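Local coordinates for diaminopimelate decarboxylase (Psychromonas ingrahamii, PDB 4XG1), which probably catalyses the decarboxylation of meso-diaminopimelate to L-lysine, with pyridoxal 5'-phosphate as cofactor, in the last step of lysine biosynthesis, at residues 282-288 with 367-373; 13-17 with 395-400; 107-113 with 133-137; 145-151 with 192-198. One frame throughout, in Å; residues are numbered along the deposited sequence.

How the contacts relate
Contacts 1 and 4 are buried strand pairs, while contacts 2 and 3 are partly buried and reach toward the surface. The strands run antiparallel in contact 1, a piece of the mixed sheet that also includes the strands of 395-400 in contact 2, and the centres of these two lie about 15 Å apart. Contact 4 joins parallel barrel strands, and contact 3 joins two helices of the barrel's outer layer; they touch each other where Ile134 packs on Ala145 and Leu192. The two pairs of contacts lie on opposite sides of the chain's centre. Backbone ladders dominate contacts 1 and 4, whereas contacts 2 and 3 each use one charged side chain to grip a backbone group.

Contact 1: 282-288 with 367-373; sequences NAGVLVT and YLVIRST
The Tyr367 ring takes the carbonyl oxygen of Thr288 at its edge, near its plane, with CD1 3.7 Å from Thr288 O; Val287 CG1 approaches it obliquely. At the far end of the ladder a water lies over one face of the Arg371 guanidinium, offset toward the rim. The Asn282 amide is turned only 12° from that guanidinium plane, yet Asn282 OD1 and Arg371 NH2 do not bond, and the arginine instead forms a salt bridge with Asp2. Asn282 OD1 is held by Ser372, whose OG donates to it at 2.6 Å in the carbonyl plane. The same water donates to Gly284 O and accepts from Ser372 N, tying together the point where the strands part. Gly284 O also receives Thr373 N at 3.2 Å, from above the carbonyl plane.

Between these ends Leu286 and Ile370 exchange two backbone bonds, Leu286 N to Ile370 O at 2.9 Å and Ile370 N to Leu286 O at 2.8 Å. Thr288 and Leu368 repeat the pattern. One face of the sheet carries Val285 and Val369, with Val285 CB 3.7 Å from Val369 CG1. On the other, Leu286 and Ile370 lie side by side, CD2 to CD1 3.9 Å. Thr288 keeps its OG1 anti to the backbone N (chi1 180°), and that hydroxyl bonds Asp305. Strand 30-34 flanks 284-288, and 323-325 flanks 367-371, making this an interior antiparallel ladder of the beta-domain that accompanies the barrel in class-II Orn/Lys/Arg decarboxylases.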
loop_
_atom_site.group_PDB
_atom_site.type_symbol
_atom_site.label_atom_id
_atom_site.label_comp_id
_atom_site.label_asym_id
_atom_site.label_seq_id
_atom_site.Cartn_x
_atom_site.Cartn_y
_atom_site.Cartn_z
ATOM N N ASN B 282 18.043 -6.687 3.695
ATOM C CA ASN B 282 19.020 -6.011 4.551
ATOM C C ASN B 282 20.030 -5.193 3.762
ATOM O O ASN B 282 20.954 -4.629 4.352
ATOM C CB ASN B 282 19.697 -7.024 5.451
ATOM C CG ASN B 282 18.776 -7.502 6.557
ATOM O OD1 ASN B 282 18.166 -6.694 7.259
ATOM N ND2 ASN B 282 18.658 -8.822 6.715
ATOM N N ALA B 283 19.817 -5.069 2.452
ATOM C CA ALA B 283 20.550 -4.095 1.628
ATOM C C ALA B 283 19.986 -2.667 1.688
ATOM O O ALA B 283 20.530 -1.790 1.017
ATOM C CB ALA B 283 20.608 -4.535 0.180
ATOM N N GLY B 284 18.952 -2.428 2.509
ATOM C CA GLY B 284 18.403 -1.091 2.654
ATOM C C GLY B 284 17.857 -0.774 4.030
ATOM O O GLY B 284 17.443 -1.649 4.762
ATOM N N VAL B 285 17.868 0.515 4.353
ATOM C CA VAL B 285 17.221 0.996 5.533
ATOM C C VAL B 285 16.313 2.169 5.208
ATOM O O VAL B 285 16.384 2.742 4.106
ATOM C CB VAL B 285 18.251 1.455 6.584
ATOM C CG1 VAL B 285 19.156 0.285 6.935
ATOM C CG2 VAL B 285 19.089 2.617 6.082
ATOM N N LEU B 286 15.474 2.527 6.176
ATOM C CA LEU B 286 14.646 3.708 6.068
ATOM C C LEU B 286 14.943 4.630 7.224
ATOM O O LEU B 286 14.800 4.251 8.393
ATOM C CB LEU B 286 13.180 3.333 6.106
ATOM C CG LEU B 286 12.153 4.491 6.142
ATOM C CD1 LEU B 286 12.286 5.366 4.918
ATOM C CD2 LEU B 286 10.736 3.958 6.247
ATOM N N VAL B 287 15.359 5.852 6.899
ATOM C CA VAL B 287 15.761 6.819 7.918
ATOM C C VAL B 287 14.636 7.802 8.143
ATOM O O VAL B 287 14.018 8.258 7.174
ATOM C CB VAL B 287 16.981 7.614 7.469
ATOM C CG1 VAL B 287 17.490 8.466 8.621
ATOM C CG2 VAL B 287 18.060 6.679 6.958
ATOM N N THR B 288 14.386 8.136 9.401
ATOM C CA THR B 288 13.296 9.013 9.725
ATOM C C THR B 288 13.678 9.890 10.904
ATOM O O THR B 288 14.526 9.538 11.705
ATOM C CB THR B 288 12.032 8.201 10.027
ATOM O OG1 THR B 288 10.950 9.080 10.354
ATOM C CG2 THR B 288 12.276 7.261 11.177
ATOM N N TYR B 367 17.431 11.327 14.541
ATOM C CA TYR B 367 17.178 10.441 13.437
ATOM C C TYR B 367 17.194 8.965 13.869
ATOM O O TYR B 367 18.076 8.536 14.598
ATOM C CB TYR B 367 18.240 10.630 12.369
ATOM C CG TYR B 367 18.115 11.917 11.641
ATOM C CD1 TYR B 367 16.984 12.199 10.895
ATOM C CD2 TYR B 367 19.131 12.849 11.657
ATOM C CE1 TYR B 367 16.852 13.391 10.200
ATOM C CE2 TYR B 367 19.012 14.045 10.970
ATOM C CZ TYR B 367 17.858 14.310 10.243
ATOM O OH TYR B 367 17.719 15.486 9.549
ATOM N N LEU B 368 16.214 8.189 13.409
ATOM C CA LEU B 368 16.184 6.740 13.611
ATOM C C LEU B 368 16.261 6.007 12.293
ATOM O O LEU B 368 15.907 6.524 11.261
ATOM C CB LEU B 368 14.916 6.329 14.309
ATOM C CG LEU B 368 14.738 6.861 15.717
ATOM C CD1 LEU B 368 13.380 6.512 16.271
ATOM C CD2 LEU B 368 15.821 6.253 16.579
ATOM N N VAL B 369 16.767 4.795 12.353
ATOM C CA VAL B 369 17.022 3.981 11.176
ATOM C C VAL B 369 16.200 2.722 11.388
ATOM O O VAL B 369 16.313 2.069 12.423
ATOM C CB VAL B 369 18.512 3.640 11.063
ATOM C CG1 VAL B 369 18.759 2.504 10.107
ATOM C CG2 VAL B 369 19.294 4.862 10.637
ATOM N N ILE B 370 15.372 2.396 10.401
ATOM C CA ILE B 370 14.559 1.185 10.420
ATOM C C ILE B 370 15.270 0.244 9.514
ATOM O O ILE B 370 15.468 0.546 8.327
ATOM C CB ILE B 370 13.167 1.470 9.875
ATOM C CG1 ILE B 370 12.579 2.598 10.702
ATOM C CG2 ILE B 370 12.271 0.259 9.972
ATOM C CD1 ILE B 370 11.488 3.328 9.988
ATOM N N ARG B 371 15.672 -0.892 10.070
ATOM C CA ARG B 371 16.465 -1.817 9.300
ATOM C C ARG B 371 15.612 -2.775 8.495
ATOM O O ARG B 371 14.440 -2.964 8.787
ATOM C CB ARG B 371 17.402 -2.574 10.206
ATOM C CG ARG B 371 18.536 -1.712 10.732
ATOM C CD ARG B 371 19.664 -2.512 11.392
ATOM N NE ARG B 371 19.832 -3.845 10.802
ATOM C CZ ARG B 371 20.581 -4.153 9.734
ATOM N NH1 ARG B 371 21.281 -3.215 9.086
ATOM N NH2 ARG B 371 20.599 -5.423 9.297
ATOM N N SER B 372 16.212 -3.358 7.474
ATOM C CA SER B 372 15.638 -4.466 6.745
ATOM C C SER B 372 14.466 -4.048 5.918
ATOM O O SER B 372 13.450 -4.754 5.843
ATOM C CB SER B 372 15.208 -5.589 7.697
ATOM O OG SER B 372 16.199 -5.838 8.673
ATOM N N THR B 373 14.596 -2.905 5.281
ATOM C CA THR B 373 13.496 -2.325 4.552
ATOM C C THR B 373 13.805 -2.243 3.062
ATOM O O THR B 373 13.133 -1.550 2.315
ATOM C CB THR B 373 13.160 -0.929 5.068
ATOM O OG1 THR B 373 14.300 -0.093 4.912
ATOM C CG2 THR B 373 12.734 -0.964 6.489
HETATM O O HOH W 1 18.905 -3.250 6.620
#

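Contact 2: 13-17 with 395-400; sequences FVEGL and VDGEKA
With CG anti to its carbonyl carbon (chi1 -60°) and the chain extended beyond it (chi2 -171°), Glu15 carries its carboxylate across to the hairpin of 395-400. There OE1 accepts Gly397 N at 2.8 Å, met nearly along the carboxylate C-O bond. Val395, its CG1 anti to the backbone N (chi1 176°), sets that methyl 3.7 Å from Val14 O, and the two valine side chains meet tip to tip, with Val14 CG2 3.8 Å from Val395 CB.

Both segments are tight hairpins closed by type II' turns, Val14 to Leu17 and Asp396 to Lys399, and the turns grip each other. Gly16 N donates to Gly397 O at 2.8 Å, a bent bond, so Gly397 is bonded at both its N-H and its carbonyl. Leu17 spreads its methyls over the second turn: CD2 lies 3.4 Å from Glu398 O, and CD1 3.9 Å from Ala400 CB. The carboxylates of Glu15 and Asp396 come near, OE1 to OD1 4.3 Å, a like-charge approach probably eased by their other partners. Glu15 OE2 is bonded by Ser34 OG and Ala36 N, and Asp396 OD2 forms a salt bridge with Arg35.

Helix 19-26 packs against the apolar side, Val19 on Val14 and Val22 on both Leu17 and Ala400. Strand 30-34 runs alongside Val395 and leads into helix 35-49, whose first residues, with Ser34 at the end of the strand, hold the two acids, while Leu419 of the second subunit packs on Asp396.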
loop_
_atom_site.group_PDB
_atom_site.type_symbol
_atom_site.label_atom_id
_atom_site.label_comp_id
_atom_site.label_asym_id
_atom_site.label_seq_id
_atom_site.Cartn_x
_atom_site.Cartn_y
_atom_site.Cartn_z
ATOM N N PHE B 13 27.279 4.127 9.733
ATOM C CA PHE B 13 27.829 4.352 8.421
ATOM C C PHE B 13 27.194 3.397 7.473
ATOM O O PHE B 13 26.770 2.323 7.853
ATOM C CB PHE B 13 29.334 4.053 8.393
ATOM C CG PHE B 13 30.214 5.278 8.511
ATOM C CD1 PHE B 13 30.090 6.145 9.605
ATOM C CD2 PHE B 13 31.173 5.556 7.536
ATOM C CE1 PHE B 13 30.898 7.266 9.714
ATOM C CE2 PHE B 13 31.971 6.683 7.639
ATOM C CZ PHE B 13 31.843 7.528 8.729
ATOM N N VAL B 14 27.148 3.805 6.224
ATOM C CA VAL B 14 26.668 2.978 5.181
ATOM C C VAL B 14 27.804 2.963 4.203
ATOM O O VAL B 14 28.134 3.990 3.623
ATOM C CB VAL B 14 25.337 3.491 4.527
ATOM C CG1 VAL B 14 25.343 4.996 4.298
ATOM C CG2 VAL B 14 25.066 2.730 3.223
ATOM N N GLU B 15 28.403 1.787 4.039
ATOM C CA GLU B 15 29.672 1.663 3.335
ATOM C C GLU B 15 30.586 2.793 3.868
ATOM O O GLU B 15 30.703 2.962 5.093
ATOM C CB GLU B 15 29.431 1.671 1.833
ATOM C CG GLU B 15 28.539 0.510 1.415
ATOM C CD GLU B 15 28.409 0.315 -0.084
ATOM O OE1 GLU B 15 29.241 0.881 -0.845
ATOM O OE2 GLU B 15 27.465 -0.396 -0.508
ATOM N N GLY B 16 31.136 3.621 2.997
ATOM C CA GLY B 16 32.053 4.659 3.427
ATOM C C GLY B 16 31.455 5.945 3.977
ATOM O O GLY B 16 32.194 6.827 4.392
ATOM N N LEU B 17 30.131 6.064 4.020
ATOM C CA LEU B 17 29.523 7.334 4.367
ATOM C C LEU B 17 28.742 7.286 5.666
ATOM O O LEU B 17 28.025 6.312 5.959
ATOM C CB LEU B 17 28.613 7.783 3.252
ATOM C CG LEU B 17 29.248 8.307 1.969
ATOM C CD1 LEU B 17 28.133 8.606 0.968
ATOM C CD2 LEU B 17 30.081 9.566 2.207
ATOM N N VAL B 395 24.076 4.194 -2.089
ATOM C CA VAL B 395 25.425 4.478 -1.684
ATOM C C VAL B 395 26.431 3.508 -2.288
ATOM O O VAL B 395 26.238 2.288 -2.287
ATOM C CB VAL B 395 25.590 4.436 -0.185
ATOM C CG1 VAL B 395 27.056 4.646 0.181
ATOM C CG2 VAL B 395 24.754 5.525 0.451
ATOM N N ASP B 396 27.500 4.088 -2.843
ATOM C CA ASP B 396 28.595 3.335 -3.431
ATOM C C ASP B 396 29.919 3.849 -2.862
ATOM O O ASP B 396 30.369 4.953 -3.187
ATOM C CB ASP B 396 28.586 3.489 -4.939
ATOM C CG ASP B 396 29.574 2.586 -5.590
ATOM O OD1 ASP B 396 30.353 1.950 -4.811
ATOM O OD2 ASP B 396 29.546 2.472 -6.857
ATOM N N GLY B 397 30.520 3.059 -1.996
ATOM C CA GLY B 397 31.750 3.453 -1.351
ATOM C C GLY B 397 31.597 4.738 -0.588
ATOM O O GLY B 397 31.029 4.766 0.495
ATOM N N GLU B 398 32.082 5.819 -1.184
ATOM C CA GLU B 398 31.994 7.146 -0.573
ATOM C C GLU B 398 31.105 8.094 -1.371
ATOM O O GLU B 398 31.059 9.286 -1.078
ATOM C CB GLU B 398 33.398 7.740 -0.392
ATOM C CG GLU B 398 33.787 7.910 1.070
ATOM C CD GLU B 398 35.159 8.533 1.289
ATOM O OE1 GLU B 398 36.143 7.967 0.749
ATOM O OE2 GLU B 398 35.242 9.554 2.034
ATOM N N LYS B 399 30.413 7.557 -2.367
ATOM C CA LYS B 399 29.492 8.318 -3.198
ATOM C C LYS B 399 28.030 7.895 -3.007
ATOM O O LYS B 399 27.724 6.704 -2.964
ATOM C CB LYS B 399 29.869 8.143 -4.646
ATOM C CG LYS B 399 31.122 8.924 -4.987
ATOM C CD LYS B 399 31.684 8.539 -6.336
ATOM C CE LYS B 399 31.453 7.057 -6.604
ATOM N NZ LYS B 399 32.109 6.564 -7.835
ATOM N N ALA B 400 27.165 8.898 -2.857
ATOM C CA ALA B 400 25.716 8.718 -2.692
ATOM C C ALA B 400 24.998 9.240 -3.909
ATOM O O ALA B 400 25.208 10.366 -4.301
ATOM C CB ALA B 400 25.242 9.473 -1.474
#

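Contact 3: 107-113 with 133-137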
loop_
_atom_site.group_PDB
_atom_site.type_symbol
_atom_site.label_atom_id
_atom_site.label_comp_id
_atom_site.label_asym_id
_atom_site.label_seq_id
_atom_site.Cartn_x
_atom_site.Cartn_y
_atom_site.Cartn_z
ATOM N N LYS B 107 -2.246 -12.396 -15.629
ATOM C CA LYS B 107 -1.606 -11.760 -16.803
ATOM C C LYS B 107 -2.655 -11.388 -17.846
ATOM O O LYS B 107 -3.460 -12.234 -18.230
ATOM C CB LYS B 107 -0.611 -12.725 -17.436
ATOM C CG LYS B 107 0.490 -13.205 -16.508
ATOM C CD LYS B 107 1.456 -14.097 -17.246
ATOM C CE LYS B 107 2.460 -14.780 -16.337
ATOM N NZ LYS B 107 1.897 -15.960 -15.625
ATOM N N THR B 108 -2.657 -10.137 -18.291
ATOM C CA THR B 108 -3.551 -9.688 -19.402
ATOM C C THR B 108 -2.955 -9.958 -20.787
ATOM O O THR B 108 -1.737 -10.192 -20.944
ATOM C CB THR B 108 -3.829 -8.176 -19.365
ATOM O OG1 THR B 108 -2.624 -7.449 -19.658
ATOM C CG2 THR B 108 -4.358 -7.777 -18.048
ATOM N N GLU B 109 -3.823 -9.947 -21.786
ATOM C CA GLU B 109 -3.388 -10.203 -23.170
ATOM C C GLU B 109 -2.351 -9.175 -23.585
ATOM O O GLU B 109 -1.327 -9.513 -24.193
ATOM C CB GLU B 109 -4.581 -10.174 -24.130
ATOM C CG GLU B 109 -5.557 -11.315 -23.899
ATOM C CD GLU B 109 -6.801 -11.215 -24.746
ATOM O OE1 GLU B 109 -6.704 -11.359 -26.000
ATOM O OE2 GLU B 109 -7.884 -10.988 -24.148
ATOM N N ILE B 110 -2.594 -7.929 -23.179
ATOM C CA ILE B 110 -1.666 -6.839 -23.439
ATOM C C ILE B 110 -0.275 -7.114 -22.863
ATOM O O ILE B 110 0.737 -6.914 -23.540
ATOM C CB ILE B 110 -2.210 -5.499 -22.919
ATOM C CG1 ILE B 110 -3.409 -5.081 -23.783
ATOM C CG2 ILE B 110 -1.130 -4.413 -22.970
ATOM C CD1 ILE B 110 -4.084 -3.791 -23.354
ATOM N N GLU B 111 -0.223 -7.600 -21.630
ATOM C CA GLU B 111 1.046 -7.936 -21.011
ATOM C C GLU B 111 1.679 -9.106 -21.727
ATOM O O GLU B 111 2.879 -9.157 -21.883
ATOM C CB GLU B 111 0.870 -8.271 -19.512
ATOM C CG GLU B 111 0.317 -7.130 -18.680
ATOM C CD GLU B 111 0.192 -7.482 -17.190
ATOM O OE1 GLU B 111 -0.709 -8.275 -16.854
ATOM O OE2 GLU B 111 0.974 -6.937 -16.376
ATOM N N ILE B 112 0.884 -10.088 -22.089
ATOM C CA ILE B 112 1.449 -11.289 -22.725
ATOM C C ILE B 112 2.027 -10.977 -24.105
ATOM O O ILE B 112 3.129 -11.407 -24.446
ATOM C CB ILE B 112 0.405 -12.381 -22.873
ATOM C CG1 ILE B 112 0.009 -12.926 -21.491
ATOM C CG2 ILE B 112 0.966 -13.518 -23.698
ATOM C CD1 ILE B 112 -1.416 -13.449 -21.443
ATOM N N SER B 113 1.282 -10.189 -24.871
ATOM C CA SER B 113 1.791 -9.631 -26.103
ATOM C C SER B 113 3.102 -8.865 -25.944
ATOM O O SER B 113 4.056 -9.071 -26.690
ATOM C CB SER B 113 0.740 -8.715 -26.684
ATOM O OG SER B 113 1.179 -8.288 -27.956
ATOM N N ARG B 133 -5.194 -18.371 -23.093
ATOM C CA ARG B 133 -5.024 -16.972 -23.394
ATOM C C ARG B 133 -3.667 -16.760 -24.051
ATOM O O ARG B 133 -3.547 -16.036 -25.025
ATOM C CB ARG B 133 -5.148 -16.133 -22.139
ATOM C CG ARG B 133 -4.866 -14.668 -22.416
ATOM C CD ARG B 133 -5.095 -13.786 -21.208
ATOM N NE ARG B 133 -6.502 -13.597 -20.942
ATOM C CZ ARG B 133 -6.983 -12.818 -19.988
ATOM N NH1 ARG B 133 -6.170 -12.163 -19.204
ATOM N NH2 ARG B 133 -8.276 -12.689 -19.836
ATOM N N ILE B 134 -2.647 -17.399 -23.512
ATOM C CA ILE B 134 -1.325 -17.197 -24.020
ATOM C C ILE B 134 -1.282 -17.723 -25.431
ATOM O O ILE B 134 -0.872 -17.016 -26.355
ATOM C CB ILE B 134 -0.270 -17.904 -23.168
ATOM C CG1 ILE B 134 -0.174 -17.203 -21.811
ATOM C CG2 ILE B 134 1.091 -17.883 -23.855
ATOM C CD1 ILE B 134 0.801 -17.841 -20.842
ATOM N N ASN B 135 -1.704 -18.971 -25.590
ATOM C CA ASN B 135 -1.714 -19.624 -26.880
ATOM C C ASN B 135 -2.464 -18.774 -27.887
ATOM O O ASN B 135 -2.027 -18.634 -29.040
ATOM C CB ASN B 135 -2.376 -20.981 -26.774
ATOM C CG ASN B 135 -2.347 -21.746 -28.082
ATOM O OD1 ASN B 135 -1.304 -22.251 -28.505
ATOM N ND2 ASN B 135 -3.496 -21.819 -28.734
ATOM N N SER B 136 -3.586 -18.214 -27.449
ATOM C CA SER B 136 -4.395 -17.369 -28.298
ATOM C C SER B 136 -3.660 -16.104 -28.769
ATOM O O SER B 136 -3.750 -15.715 -29.941
ATOM C CB SER B 136 -5.653 -16.995 -27.545
ATOM O OG SER B 136 -6.421 -16.053 -28.268
ATOM N N VAL B 137 -2.896 -15.486 -27.878
ATOM C CA VAL B 137 -2.117 -14.289 -28.224
ATOM C C VAL B 137 -0.876 -14.635 -29.062
ATOM O O VAL B 137 -0.521 -13.910 -29.990
ATOM C CB VAL B 137 -1.707 -13.508 -26.940
ATOM C CG1 VAL B 137 -0.581 -12.514 -27.206
ATOM C CG2 VAL B 137 -2.923 -12.801 -26.360
#
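Arg133 reaches across to the residues just before the helix of 109-113, where its NH1 donates to Lys107 O at 2.9 Å. The acceptor lies at the edge of the guanidinium, near its plane, although the bond is bent to 140°. A turn at chi3 (-74°) swings the guanidinium out of the line of the extended CB-to-CD stem. That stem is clasped from two directions, by Glu109 CG, 3.7 Å from Arg133 CD, and by Ile112 CD1, 3.7 Å from the same carbon. The Glu109 carboxylate passes over one guanidinium face, its OE2 4.4 Å from Arg133 NE; any attraction is probably of charge alone, since no N-H points at it.

One turn on, the two branches of Val137 divide the work: CG2 rests 3.8 Å from Glu109 CB, and CG1 lies 3.8 Å from Ser113 N. Ile112 also meets Ile134, CD1 to CG1 4.0 Å. The segments are helices successive along the alpha/beta barrel, joined through strand 122-125, and their axes cross at -58°. Phe123 of that strand touches both Ile112 and Ile134, on the side of the pair that faces the barrel sheet.

Farther out, Thr108 and Glu111 form a capping box that fixes the start of helix 109-117, Glu111 N bonding Thr108 OG1 at 3.1 Å and Thr108 N bonding Glu111 OE1. The second carboxylate oxygen of Glu111 takes Val84 N. Lys107 turns its amine to Glu130, Gly104 O and Asn124 O, and Arg133 NH1 has a further partner in a salt bridge to Glu291 of the second subunit.

Contact 4: 145-151 with 192-198; sequences APISIRI and LEIKGVD. With K (potassium ion), chain O.
Packing is close where Ser148 lies against Gly196: Ser148 CB is 3.3 Å from Gly196 O, and its OG is 3.4 Å from Gly196 CA, over a residue without a side chain. Next along the same face, Asp198 OD2 rests on the aliphatic stem of Arg150, 3.2 Å from CB. The arginine runs on extended, chi1 to chi3 all near 180°, carrying its guanidinium away from Asp198 to a salt bridge with Glu126 and a bond to His200 O.

The backbone pairing is looser here. The parallel ladder has a beta bulge at Lys195 and Gly196: Ile147 O receives Lys195 N at 2.9 Å and, weakly, Gly196 N. Just beyond it the pairing opens, and Tyr183 OH bonds both Ile149 N and Gly196 O. The ladder resumes with Asp198 N on Ile149 O and Ile151 N on Asp198 O, the latter 2.7 Å. On the other face Ile147 CD1 lies 4.1 Å from Ile194 CG1.

The edge at 193-195 is the more solvent-exposed side. Lys195 curls back, its CG 3.6 Å from Pro146 CB, and its amine forms a salt bridge with Glu193. Nearby Leu192 O binds the potassium ion at 3.0 Å, together with Leu189 O, Ser187 O and a water that accepts from Ile194 N. Two chemistries thus meet along one barrel strand pair: neutral carbonyls cradle a cation at one end, while at the other acidic groups gather, Asp198 lying near Asp236 and touching Glu274, a residue predicted to bind pyridoxal phosphate.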
loop_
_atom_site.group_PDB
_atom_site.type_symbol
_atom_site.label_atom_id
_atom_site.label_comp_id
_atom_site.label_asym_id
_atom_site.label_seq_id
_atom_site.Cartn_x
_atom_site.Cartn_y
_atom_site.Cartn_z
ATOM N N ALA B 145 5.108 -19.459 -27.664
ATOM C CA ALA B 145 5.281 -18.928 -26.301
ATOM C C ALA B 145 5.918 -19.932 -25.409
ATOM O O ALA B 145 5.371 -20.980 -25.231
ATOM C CB ALA B 145 3.926 -18.531 -25.747
ATOM N N PRO B 146 7.087 -19.627 -24.849
ATOM C CA PRO B 146 7.738 -20.577 -23.968
ATOM C C PRO B 146 7.060 -20.589 -22.616
ATOM O O PRO B 146 6.743 -19.529 -22.093
ATOM C CB PRO B 146 9.178 -20.044 -23.840
ATOM C CG PRO B 146 9.084 -18.612 -24.147
ATOM C CD PRO B 146 7.908 -18.428 -25.071
ATOM N N ILE B 147 6.837 -21.764 -22.040
ATOM C CA ILE B 147 6.022 -21.857 -20.823
ATOM C C ILE B 147 6.473 -22.918 -19.841
ATOM O O ILE B 147 6.958 -23.974 -20.252
ATOM C CB ILE B 147 4.553 -22.086 -21.137
ATOM C CG1 ILE B 147 4.319 -23.499 -21.668
ATOM C CG2 ILE B 147 4.012 -21.065 -22.109
ATOM C CD1 ILE B 147 3.698 -24.416 -20.634
ATOM N N SER B 148 6.395 -22.593 -18.552
ATOM C CA SER B 148 6.378 -23.575 -17.493
ATOM C C SER B 148 5.013 -23.536 -16.863
ATOM O O SER B 148 4.220 -22.624 -17.096
ATOM C CB SER B 148 7.388 -23.310 -16.412
ATOM O OG SER B 148 8.639 -22.946 -16.940
ATOM N N ILE B 149 4.738 -24.540 -16.046
ATOM C CA ILE B 149 3.561 -24.525 -15.236
ATOM C C ILE B 149 4.041 -24.357 -13.836
ATOM O O ILE B 149 5.000 -25.001 -13.419
ATOM C CB ILE B 149 2.772 -25.821 -15.324
ATOM C CG1 ILE B 149 2.520 -26.223 -16.794
ATOM C CG2 ILE B 149 1.431 -25.694 -14.581
ATOM C CD1 ILE B 149 1.470 -25.398 -17.480
ATOM N N ARG B 150 3.396 -23.453 -13.116
ATOM C CA ARG B 150 3.625 -23.330 -11.679
ATOM C C ARG B 150 2.854 -24.465 -10.965
ATOM O O ARG B 150 1.607 -24.533 -11.016
ATOM C CB ARG B 150 3.168 -21.980 -11.144
ATOM C CG ARG B 150 3.568 -21.757 -9.692
ATOM C CD ARG B 150 3.034 -20.431 -9.165
ATOM N NE ARG B 150 3.358 -20.261 -7.771
ATOM C CZ ARG B 150 3.164 -19.155 -7.083
ATOM N NH1 ARG B 150 2.686 -18.080 -7.659
ATOM N NH2 ARG B 150 3.472 -19.137 -5.803
ATOM N N ILE B 151 3.620 -25.319 -10.304
ATOM C CA ILE B 151 3.122 -26.501 -9.705
ATOM C C ILE B 151 3.192 -26.378 -8.209
ATOM O O ILE B 151 4.122 -25.802 -7.653
ATOM C CB ILE B 151 3.991 -27.715 -10.101
ATOM C CG1 ILE B 151 3.894 -27.967 -11.590
ATOM C CG2 ILE B 151 3.596 -28.972 -9.321
ATOM C CD1 ILE B 151 2.476 -28.152 -12.072
ATOM N N LEU B 192 2.193 -22.843 -28.048
ATOM C CA LEU B 192 2.959 -22.909 -26.815
ATOM C C LEU B 192 4.076 -23.861 -26.970
ATOM O O LEU B 192 3.976 -24.793 -27.741
ATOM C CB LEU B 192 2.083 -23.397 -25.668
ATOM C CG LEU B 192 0.749 -22.691 -25.454
ATOM C CD1 LEU B 192 0.103 -23.217 -24.182
ATOM C CD2 LEU B 192 0.898 -21.177 -25.394
ATOM N N GLU B 193 5.113 -23.694 -26.174
ATOM C CA GLU B 193 6.222 -24.564 -26.216
ATOM C C GLU B 193 6.714 -24.796 -24.803
ATOM O O GLU B 193 7.336 -23.930 -24.178
ATOM C CB GLU B 193 7.330 -23.984 -27.084
ATOM C CG GLU B 193 8.541 -24.908 -27.200
ATOM C CD GLU B 193 9.685 -24.321 -28.009
ATOM O OE1 GLU B 193 9.453 -23.362 -28.785
ATOM O OE2 GLU B 193 10.807 -24.846 -27.886
ATOM N N ILE B 194 6.527 -26.013 -24.332
ATOM C CA ILE B 194 6.912 -26.371 -22.989
ATOM C C ILE B 194 8.418 -26.295 -22.803
ATOM O O ILE B 194 9.168 -27.012 -23.462
ATOM C CB ILE B 194 6.402 -27.773 -22.659
ATOM C CG1 ILE B 194 4.867 -27.775 -22.675
ATOM C CG2 ILE B 194 6.933 -28.222 -21.312
ATOM C CD1 ILE B 194 4.205 -29.140 -22.823
ATOM N N LYS B 195 8.863 -25.438 -21.890
ATOM C CA LYS B 195 10.289 -25.331 -21.580
ATOM C C LYS B 195 10.654 -25.754 -20.198
ATOM O O LYS B 195 11.817 -26.135 -19.960
ATOM C CB LYS B 195 10.775 -23.892 -21.761
ATOM C CG LYS B 195 10.463 -23.326 -23.141
ATOM C CD LYS B 195 11.245 -24.034 -24.243
ATOM C CE LYS B 195 12.609 -23.409 -24.424
ATOM N NZ LYS B 195 13.367 -24.160 -25.462
ATOM N N GLY B 196 9.703 -25.690 -19.262
ATOM C CA GLY B 196 10.091 -25.866 -17.873
ATOM C C GLY B 196 9.031 -26.265 -16.901
ATOM O O GLY B 196 7.861 -26.437 -17.238
ATOM N N VAL B 197 9.489 -26.438 -15.667
ATOM C CA VAL B 197 8.617 -26.615 -14.519
ATOM C C VAL B 197 8.948 -25.547 -13.493
ATOM O O VAL B 197 10.127 -25.264 -13.207
ATOM C CB VAL B 197 8.808 -28.019 -13.934
ATOM C CG1 VAL B 197 8.265 -28.126 -12.505
ATOM C CG2 VAL B 197 8.092 -29.014 -14.826
ATOM N N ASP B 198 7.906 -25.001 -12.882
ATOM C CA ASP B 198 8.059 -23.890 -11.939
ATOM C C ASP B 198 7.309 -24.113 -10.626
ATOM O O ASP B 198 6.274 -24.782 -10.583
ATOM C CB ASP B 198 7.538 -22.616 -12.626
ATOM C CG ASP B 198 7.391 -21.449 -11.677
ATOM O OD1 ASP B 198 8.430 -20.947 -11.159
ATOM O OD2 ASP B 198 6.221 -21.063 -11.457
HETATM K K K O . 3.625 -27.697 -27.342
HETATM O O HOH W 2 5.897 -28.471 -26.224
#